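Local coordinates for tumor necrosis factor ligand superfamily member 9 (Mus musculus, PDB 6MKB), which binds the receptor TNFRSF9 (4-1BB) as a cytokine of the tumor necrosis factor family and induces proliferation of activated T-cells, at residues K50-V62 with T157-P169. Numbering follows the deposited sequence.
Sequences KELVVDSPGLYYV and TSFGLFLVKPDNP
Tyr61 and Phe162 form a hydrogen-bonded pair where antiparallel strands 58-62 and 158-163 join in the jelly-roll sandwich of the TNF homology domain; strand 51-54 belongs to the other layer. Tyr61 N donates to Phe162 O (2.9 Å), and Phe162 N returns a bond to Tyr61 O. A classic beta bulge follows: Val164 N and Lys165 N both donate to Leu59 O, the former at 2.8 Å almost head-on to the carbonyl, the latter on a lone pair. Leu59 N reaches Lys165 O, and Asp167 N prolongs the pairing to Pro57 O.

Toward the other layer, packing is apolar. Leu161 sends CD2 to Val54 CG2 (3.6 Å), while Leu52 CD2 meets Phe159 CZ and Val62 CG2 lies beside Leu161 CB. Leu163 lays CD1 over one face of the Tyr60 ring, 3.9 Å from its centroid; at the ring's far end Tyr60 OH donates to Ser56 O (2.7 Å), tying the strand to the loop before it.

On the opposite face, the Tyr61 and Phe162 side chains point the same way, their near-parallel rings (5°) slid apart with little overlap and Phe162 CZ over the rim of the Tyr61 ring. The second subunit's own Phe162 stacks on this Phe162. With Phe162 CG between its backbone N and carbonyl carbon (chi1 45°), one face of the Phe162 ring comes against Tyr61 CB, 3.7 Å from the ring centroid.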
ATOM      1  N   LYS B  50      10.796  18.795   8.160  1.00 55.01           N
ATOM      2  CA  LYS B  50      10.446  17.796   7.134  1.00 52.45           C
ATOM      3  C   LYS B  50       9.341  16.873   7.707  1.00 54.92           C
ATOM      4  O   LYS B  50       9.268  15.673   7.388  1.00 52.88           O
ATOM      5  CB  LYS B  50      11.679  17.007   6.629  1.00 53.59           C
ATOM      6  CG  LYS B  50      12.868  17.881   6.227  1.00 51.11           C
ATOM      7  CD  LYS B  50      14.125  17.066   5.962  1.00 56.96           C
ATOM      8  CE  LYS B  50      15.384  17.729   6.452  1.00 84.53           C
ATOM      9  NZ  LYS B  50      15.619  19.062   5.824  1.00105.36           N
ATOM     10  N   GLU B  51       8.455  17.476   8.537  1.00 50.86           N
ATOM     11  CA  GLU B  51       7.387  16.759   9.231  1.00 49.64           C
ATOM     12  C   GLU B  51       5.976  17.173   8.848  1.00 53.08           C
ATOM     13  O   GLU B  51       5.671  18.362   8.672  1.00 53.85           O
ATOM     14  CB  GLU B  51       7.519  16.948  10.745  1.00 50.80           C
ATOM     15  CG  GLU B  51       8.659  16.162  11.354  1.00 53.94           C
ATOM     16  CD  GLU B  51       9.016  16.533  12.775  1.00 68.01           C
ATOM     17  OE1 GLU B  51       8.535  17.577  13.269  1.00 72.70           O
ATOM     18  OE2 GLU B  51       9.794  15.779  13.394  1.00 64.54           O
ATOM     19  N   LEU B  52       5.122  16.164   8.775  1.00 47.13           N
ATOM     20  CA  LEU B  52       3.697  16.271   8.578  1.00 47.34           C
ATOM     21  C   LEU B  52       3.104  16.352   9.974  1.00 50.93           C
ATOM     22  O   LEU B  52       3.379  15.480  10.804  1.00 50.18           O
ATOM     23  CB  LEU B  52       3.198  15.052   7.786  1.00 46.88           C
ATOM     24  CG  LEU B  52       1.707  14.966   7.408  1.00 51.58           C
ATOM     25  CD1 LEU B  52       1.264  16.155   6.641  1.00 50.82           C
ATOM     26  CD2 LEU B  52       1.472  13.742   6.495  1.00 54.08           C
ATOM     27  N   VAL B  53       2.404  17.457  10.266  1.00 47.56           N
ATOM     28  CA  VAL B  53       1.802  17.761  11.568  1.00 47.69           C
ATOM     29  C   VAL B  53       0.288  17.467  11.518  1.00 51.69           C
ATOM     30  O   VAL B  53      -0.442  18.071  10.739  1.00 52.00           O
ATOM     31  CB  VAL B  53       2.097  19.233  12.034  1.00 52.36           C
ATOM     32  CG1 VAL B  53       1.680  19.442  13.492  1.00 51.83           C
ATOM     33  CG2 VAL B  53       3.574  19.579  11.860  1.00 52.21           C
ATOM     34  N   VAL B  54      -0.150  16.533  12.355  1.00 49.11           N
ATOM     35  CA  VAL B  54      -1.532  16.074  12.500  1.00 49.51           C
ATOM     36  C   VAL B  54      -2.216  16.923  13.584  1.00 54.71           C
ATOM     37  O   VAL B  54      -1.746  16.976  14.719  1.00 52.09           O
ATOM     38  CB  VAL B  54      -1.541  14.557  12.822  1.00 52.43           C
ATOM     39  CG1 VAL B  54      -2.874  14.090  13.393  1.00 52.54           C
ATOM     40  CG2 VAL B  54      -1.155  13.741  11.601  1.00 51.27           C
ATOM     41  N   ASP B  55      -3.316  17.587  13.218  1.00 54.28           N
ATOM     42  CA  ASP B  55      -4.059  18.489  14.099  1.00 56.12           C
ATOM     43  C   ASP B  55      -4.900  17.772  15.159  1.00 57.38           C
ATOM     44  O   ASP B  55      -4.746  18.059  16.349  1.00 58.33           O
ATOM     45  CB  ASP B  55      -4.984  19.364  13.248  1.00 60.22           C
ATOM     46  CG  ASP B  55      -5.339  20.743  13.752  1.00 80.87           C
ATOM     47  OD1 ASP B  55      -5.319  20.954  14.993  1.00 82.28           O
ATOM     48  OD2 ASP B  55      -5.669  21.609  12.910  1.00 93.56           O
ATOM     49  N   SER B  56      -5.818  16.896  14.746  1.00 51.44           N
ATOM     50  CA  SER B  56      -6.748  16.260  15.679  1.00 51.63           C
ATOM     51  C   SER B  56      -6.468  14.747  15.919  1.00 53.02           C
ATOM     52  O   SER B  56      -5.995  14.058  15.018  1.00 52.11           O
ATOM     53  CB  SER B  56      -8.190  16.476  15.224  1.00 56.36           C
ATOM     54  OG  SER B  56      -8.426  15.911  13.946  1.00 73.70           O
ATOM     55  N   PRO B  57      -6.733  14.227  17.148  1.00 47.83           N
ATOM     56  CA  PRO B  57      -6.461  12.803  17.402  1.00 46.77           C
ATOM     57  C   PRO B  57      -7.501  11.859  16.780  1.00 53.50           C
ATOM     58  O   PRO B  57      -8.684  12.204  16.597  1.00 53.62           O
ATOM     59  CB  PRO B  57      -6.509  12.709  18.925  1.00 48.64           C
ATOM     60  CG  PRO B  57      -7.482  13.784  19.321  1.00 53.39           C
ATOM     61  CD  PRO B  57      -7.282  14.896  18.352  1.00 48.92           C
ATOM     62  N   GLY B  58      -7.045  10.643  16.520  1.00 49.83           N
ATOM     63  CA  GLY B  58      -7.873   9.582  15.982  1.00 48.96           C
ATOM     64  C   GLY B  58      -7.092   8.459  15.347  1.00 51.63           C
ATOM     65  O   GLY B  58      -5.862   8.397  15.464  1.00 52.36           O
ATOM     66  N   LEU B  59      -7.819   7.562  14.677  1.00 46.18           N
ATOM     67  CA  LEU B  59      -7.257   6.426  13.960  1.00 44.36           C
ATOM     68  C   LEU B  59      -7.008   6.856  12.516  1.00 47.76           C
ATOM     69  O   LEU B  59      -7.948   7.211  11.793  1.00 45.88           O
ATOM     70  CB  LEU B  59      -8.198   5.209  14.044  1.00 44.50           C
ATOM     71  CG  LEU B  59      -7.668   3.890  13.487  1.00 47.98           C
ATOM     72  CD1 LEU B  59      -6.520   3.329  14.353  1.00 46.66           C
ATOM     73  CD2 LEU B  59      -8.799   2.878  13.347  1.00 49.83           C
ATOM     74  N   TYR B  60      -5.730   6.889  12.121  1.00 44.05           N
ATOM     75  CA  TYR B  60      -5.333   7.301  10.782  1.00 42.98           C
ATOM     76  C   TYR B  60      -4.797   6.128   9.998  1.00 47.18           C
ATOM     77  O   TYR B  60      -4.065   5.296  10.541  1.00 46.60           O
ATOM     78  CB  TYR B  60      -4.240   8.405  10.829  1.00 43.66           C
ATOM     79  CG  TYR B  60      -4.728   9.780  11.231  1.00 45.48           C
ATOM     80  CD1 TYR B  60      -4.926  10.107  12.573  1.00 47.75           C
ATOM     81  CD2 TYR B  60      -4.954  10.768  10.276  1.00 45.82           C
ATOM     82  CE1 TYR B  60      -5.374  11.373  12.952  1.00 47.73           C
ATOM     83  CE2 TYR B  60      -5.390  12.042  10.643  1.00 47.63           C
ATOM     84  CZ  TYR B  60      -5.616  12.336  11.983  1.00 55.48           C
ATOM     85  OH  TYR B  60      -6.061  13.586  12.355  1.00 51.11           O
ATOM     86  N   TYR B  61      -5.137   6.079   8.708  1.00 42.47           N
ATOM     87  CA  TYR B  61      -4.575   5.119   7.786  1.00 40.54           C
ATOM     88  C   TYR B  61      -3.346   5.814   7.234  1.00 45.45           C
ATOM     89  O   TYR B  61      -3.488   6.833   6.554  1.00 45.20           O
ATOM     90  CB  TYR B  61      -5.596   4.765   6.711  1.00 40.86           C
ATOM     91  CG  TYR B  61      -5.106   3.822   5.632  1.00 41.08           C
ATOM     92  CD1 TYR B  61      -4.294   4.277   4.595  1.00 42.58           C
ATOM     93  CD2 TYR B  61      -5.565   2.513   5.566  1.00 40.34           C
ATOM     94  CE1 TYR B  61      -3.886   3.431   3.571  1.00 43.07           C
ATOM     95  CE2 TYR B  61      -5.196   1.672   4.525  1.00 40.59           C
ATOM     96  CZ  TYR B  61      -4.326   2.121   3.548  1.00 52.22           C
ATOM     97  OH  TYR B  61      -3.937   1.282   2.524  1.00 60.02           O
ATOM     98  N   VAL B  62      -2.144   5.364   7.620  1.00 40.85           N
ATOM     99  CA  VAL B  62      -0.903   5.996   7.173  1.00 39.10           C
ATOM    100  C   VAL B  62      -0.326   5.128   6.077  1.00 44.45           C
ATOM    101  O   VAL B  62      -0.365   3.895   6.187  1.00 45.00           O
ATOM    102  CB  VAL B  62       0.088   6.225   8.340  1.00 42.08           C
ATOM    103  CG1 VAL B  62       1.224   7.150   7.909  1.00 42.01           C
ATOM    104  CG2 VAL B  62      -0.622   6.790   9.561  1.00 41.61           C
ATOM    105  N   THR B 157       7.902   8.863  -5.214  1.00 47.93           N
ATOM    106  CA  THR B 157       7.677   8.266  -3.912  1.00 46.00           C
ATOM    107  C   THR B 157       6.666   9.186  -3.175  1.00 48.27           C
ATOM    108  O   THR B 157       6.697  10.412  -3.326  1.00 47.76           O
ATOM    109  CB  THR B 157       9.055   8.127  -3.227  1.00 47.59           C
ATOM    110  OG1 THR B 157       9.805   7.113  -3.913  1.00 42.76           O
ATOM    111  CG2 THR B 157       8.982   7.848  -1.708  1.00 38.94           C
ATOM    112  N   SER B 158       5.740   8.582  -2.450  1.00 43.41           N
ATOM    113  CA  SER B 158       4.713   9.335  -1.752  1.00 42.45           C
ATOM    114  C   SER B 158       4.551   8.875  -0.304  1.00 44.86           C
ATOM    115  O   SER B 158       4.936   7.769   0.089  1.00 43.10           O
ATOM    116  CB  SER B 158       3.380   9.224  -2.483  1.00 46.38           C
ATOM    117  OG  SER B 158       2.939   7.871  -2.527  1.00 57.84           O
ATOM    118  N   PHE B 159       4.014   9.779   0.494  1.00 42.09           N
ATOM    119  CA  PHE B 159       3.711   9.563   1.885  1.00 41.80           C
ATOM    120  C   PHE B 159       2.461  10.354   2.194  1.00 46.31           C
ATOM    121  O   PHE B 159       2.293  11.472   1.696  1.00 44.45           O
ATOM    122  CB  PHE B 159       4.909   9.964   2.753  1.00 43.42           C
ATOM    123  CG  PHE B 159       4.676  10.472   4.154  1.00 44.99           C
ATOM    124  CD1 PHE B 159       4.078   9.657   5.117  1.00 48.87           C
ATOM    125  CD2 PHE B 159       5.180  11.708   4.553  1.00 46.45           C
ATOM    126  CE1 PHE B 159       3.884  10.122   6.430  1.00 50.47           C
ATOM    127  CE2 PHE B 159       5.036  12.151   5.873  1.00 49.99           C
ATOM    128  CZ  PHE B 159       4.379  11.362   6.800  1.00 48.94           C
ATOM    129  N   GLY B 160       1.578   9.747   2.970  1.00 43.97           N
ATOM    130  CA  GLY B 160       0.356  10.407   3.401  1.00 44.81           C
ATOM    131  C   GLY B 160      -0.407   9.664   4.474  1.00 48.47           C
ATOM    132  O   GLY B 160       0.088   8.688   5.042  1.00 46.99           O
ATOM    133  N   LEU B 161      -1.621  10.140   4.749  1.00 46.09           N
ATOM    134  CA  LEU B 161      -2.541   9.588   5.747  1.00 46.26           C
ATOM    135  C   LEU B 161      -3.921  10.144   5.551  1.00 50.32           C
ATOM    136  O   LEU B 161      -4.117  11.099   4.786  1.00 51.00           O
ATOM    137  CB  LEU B 161      -2.099   9.813   7.231  1.00 46.19           C
ATOM    138  CG  LEU B 161      -1.422  11.144   7.671  1.00 50.77           C
ATOM    139  CD1 LEU B 161      -2.254  12.340   7.383  1.00 51.59           C
ATOM    140  CD2 LEU B 161      -1.183  11.147   9.130  1.00 50.76           C
ATOM    141  N   PHE B 162      -4.884   9.516   6.223  1.00 46.45           N
ATOM    142  CA  PHE B 162      -6.256   9.951   6.261  1.00 47.39           C
ATOM    143  C   PHE B 162      -6.917   9.540   7.562  1.00 49.63           C
ATOM    144  O   PHE B 162      -6.652   8.460   8.069  1.00 48.74           O
ATOM    145  CB  PHE B 162      -7.073   9.487   5.057  1.00 50.73           C
ATOM    146  CG  PHE B 162      -6.994   8.083   4.542  1.00 53.36           C
ATOM    147  CD1 PHE B 162      -7.832   7.097   5.046  1.00 58.73           C
ATOM    148  CD2 PHE B 162      -6.226   7.781   3.409  1.00 55.15           C
ATOM    149  CE1 PHE B 162      -7.857   5.811   4.461  1.00 60.19           C
ATOM    150  CE2 PHE B 162      -6.251   6.500   2.831  1.00 56.82           C
ATOM    151  CZ  PHE B 162      -7.079   5.532   3.343  1.00 55.66           C
ATOM    152  N   LEU B 163      -7.768  10.422   8.111  1.00 46.36           N
ATOM    153  CA  LEU B 163      -8.496  10.159   9.335  1.00 46.88           C
ATOM    154  C   LEU B 163      -9.654   9.217   9.042  1.00 51.22           C
ATOM    155  O   LEU B 163     -10.552   9.551   8.268  1.00 51.41           O
ATOM    156  CB  LEU B 163      -8.973  11.466   9.997  1.00 47.63           C
ATOM    157  CG  LEU B 163      -9.773  11.351  11.317  1.00 51.63           C
ATOM    158  CD1 LEU B 163      -8.987  10.565  12.386  1.00 50.68           C
ATOM    159  CD2 LEU B 163     -10.111  12.737  11.857  1.00 50.80           C
ATOM    160  N   VAL B 164      -9.618   8.044   9.680  1.00 48.01           N
ATOM    161  CA  VAL B 164     -10.574   6.940   9.551  1.00 48.88           C
ATOM    162  C   VAL B 164     -11.609   7.000  10.692  1.00 53.29           C
ATOM    163  O   VAL B 164     -12.795   6.753  10.481  1.00 53.75           O
ATOM    164  CB  VAL B 164      -9.764   5.605   9.543  1.00 52.54           C
ATOM    165  CG1 VAL B 164     -10.605   4.401   9.899  1.00 53.58           C
ATOM    166  CG2 VAL B 164      -9.059   5.400   8.208  1.00 51.44           C
ATOM    167  N   LYS B 165     -11.158   7.297  11.896  1.00 50.21           N
ATOM    168  CA  LYS B 165     -12.040   7.347  13.046  1.00 51.00           C
ATOM    169  C   LYS B 165     -11.564   8.435  14.027  1.00 55.47           C
ATOM    170  O   LYS B 165     -10.533   8.252  14.679  1.00 53.90           O
ATOM    171  CB  LYS B 165     -12.105   5.955  13.718  1.00 52.88           C
ATOM    172  CG  LYS B 165     -13.047   5.855  14.901  1.00 68.21           C
ATOM    173  CD  LYS B 165     -13.002   4.486  15.592  1.00 84.86           C
ATOM    174  CE  LYS B 165     -11.671   3.822  15.946  1.00 84.83           C
ATOM    175  NZ  LYS B 165     -11.006   4.420  17.124  1.00 85.47           N
ATOM    176  N   PRO B 166     -12.323   9.542  14.188  1.00 54.44           N
ATOM    177  CA  PRO B 166     -11.919  10.579  15.155  1.00 55.35           C
ATOM    178  C   PRO B 166     -11.920  10.057  16.583  1.00 61.10           C
ATOM    179  O   PRO B 166     -12.608   9.096  16.907  1.00 61.30           O
ATOM    180  CB  PRO B 166     -12.981  11.676  14.967  1.00 58.18           C
ATOM    181  CG  PRO B 166     -13.559  11.416  13.594  1.00 62.76           C
ATOM    182  CD  PRO B 166     -13.572   9.926  13.501  1.00 57.66           C
ATOM    183  N   ASP B 167     -11.112  10.669  17.425  1.00 59.81           N
ATOM    184  CA  ASP B 167     -11.000  10.248  18.809  1.00 60.49           C
ATOM    185  C   ASP B 167     -12.281  10.449  19.588  1.00 64.92           C
ATOM    186  O   ASP B 167     -13.007  11.439  19.391  1.00 64.79           O
ATOM    187  CB  ASP B 167      -9.871  10.999  19.520  1.00 62.28           C
ATOM    188  CG  ASP B 167      -9.393  10.274  20.757  1.00 76.49           C
ATOM    189  OD1 ASP B 167      -8.842   9.150  20.608  1.00 79.41           O
ATOM    190  OD2 ASP B 167      -9.588  10.816  21.880  1.00 79.07           O
ATOM    191  N   ASN B 168     -12.521   9.496  20.503  1.00 60.49           N
ATOM    192  CA  ASN B 168     -13.601   9.500  21.454  1.00 60.98           C
ATOM    193  C   ASN B 168     -12.980   9.838  22.803  1.00 65.07           C
ATOM    194  O   ASN B 168     -12.102   9.114  23.275  1.00 64.65           O
ATOM    195  CB  ASN B 168     -14.330   8.167  21.451  1.00 63.15           C
ATOM    196  CG  ASN B 168     -15.526   8.155  22.358  1.00 89.85           C
ATOM    197  OD1 ASN B 168     -15.538   7.439  23.370  1.00 87.25           O
ATOM    198  ND2 ASN B 168     -16.554   8.943  22.006  1.00 75.14           N
ATOM    199  N   PRO B 169     -13.342  10.991  23.390  1.00 62.49           N
ATOM    200  CA  PRO B 169     -12.684  11.420  24.631  1.00 62.10           C
ATOM    201  C   PRO B 169     -13.006  10.581  25.866  1.00 64.89           C
ATOM    202  O   PRO B 169     -12.179  10.507  26.761  1.00 63.87           O
ATOM    203  CB  PRO B 169     -13.194  12.849  24.811  1.00 64.93           C
ATOM    204  CG  PRO B 169     -14.501  12.879  24.126  1.00 70.26           C
ATOM    205  CD  PRO B 169     -14.334  11.989  22.934  1.00 65.11           C
TER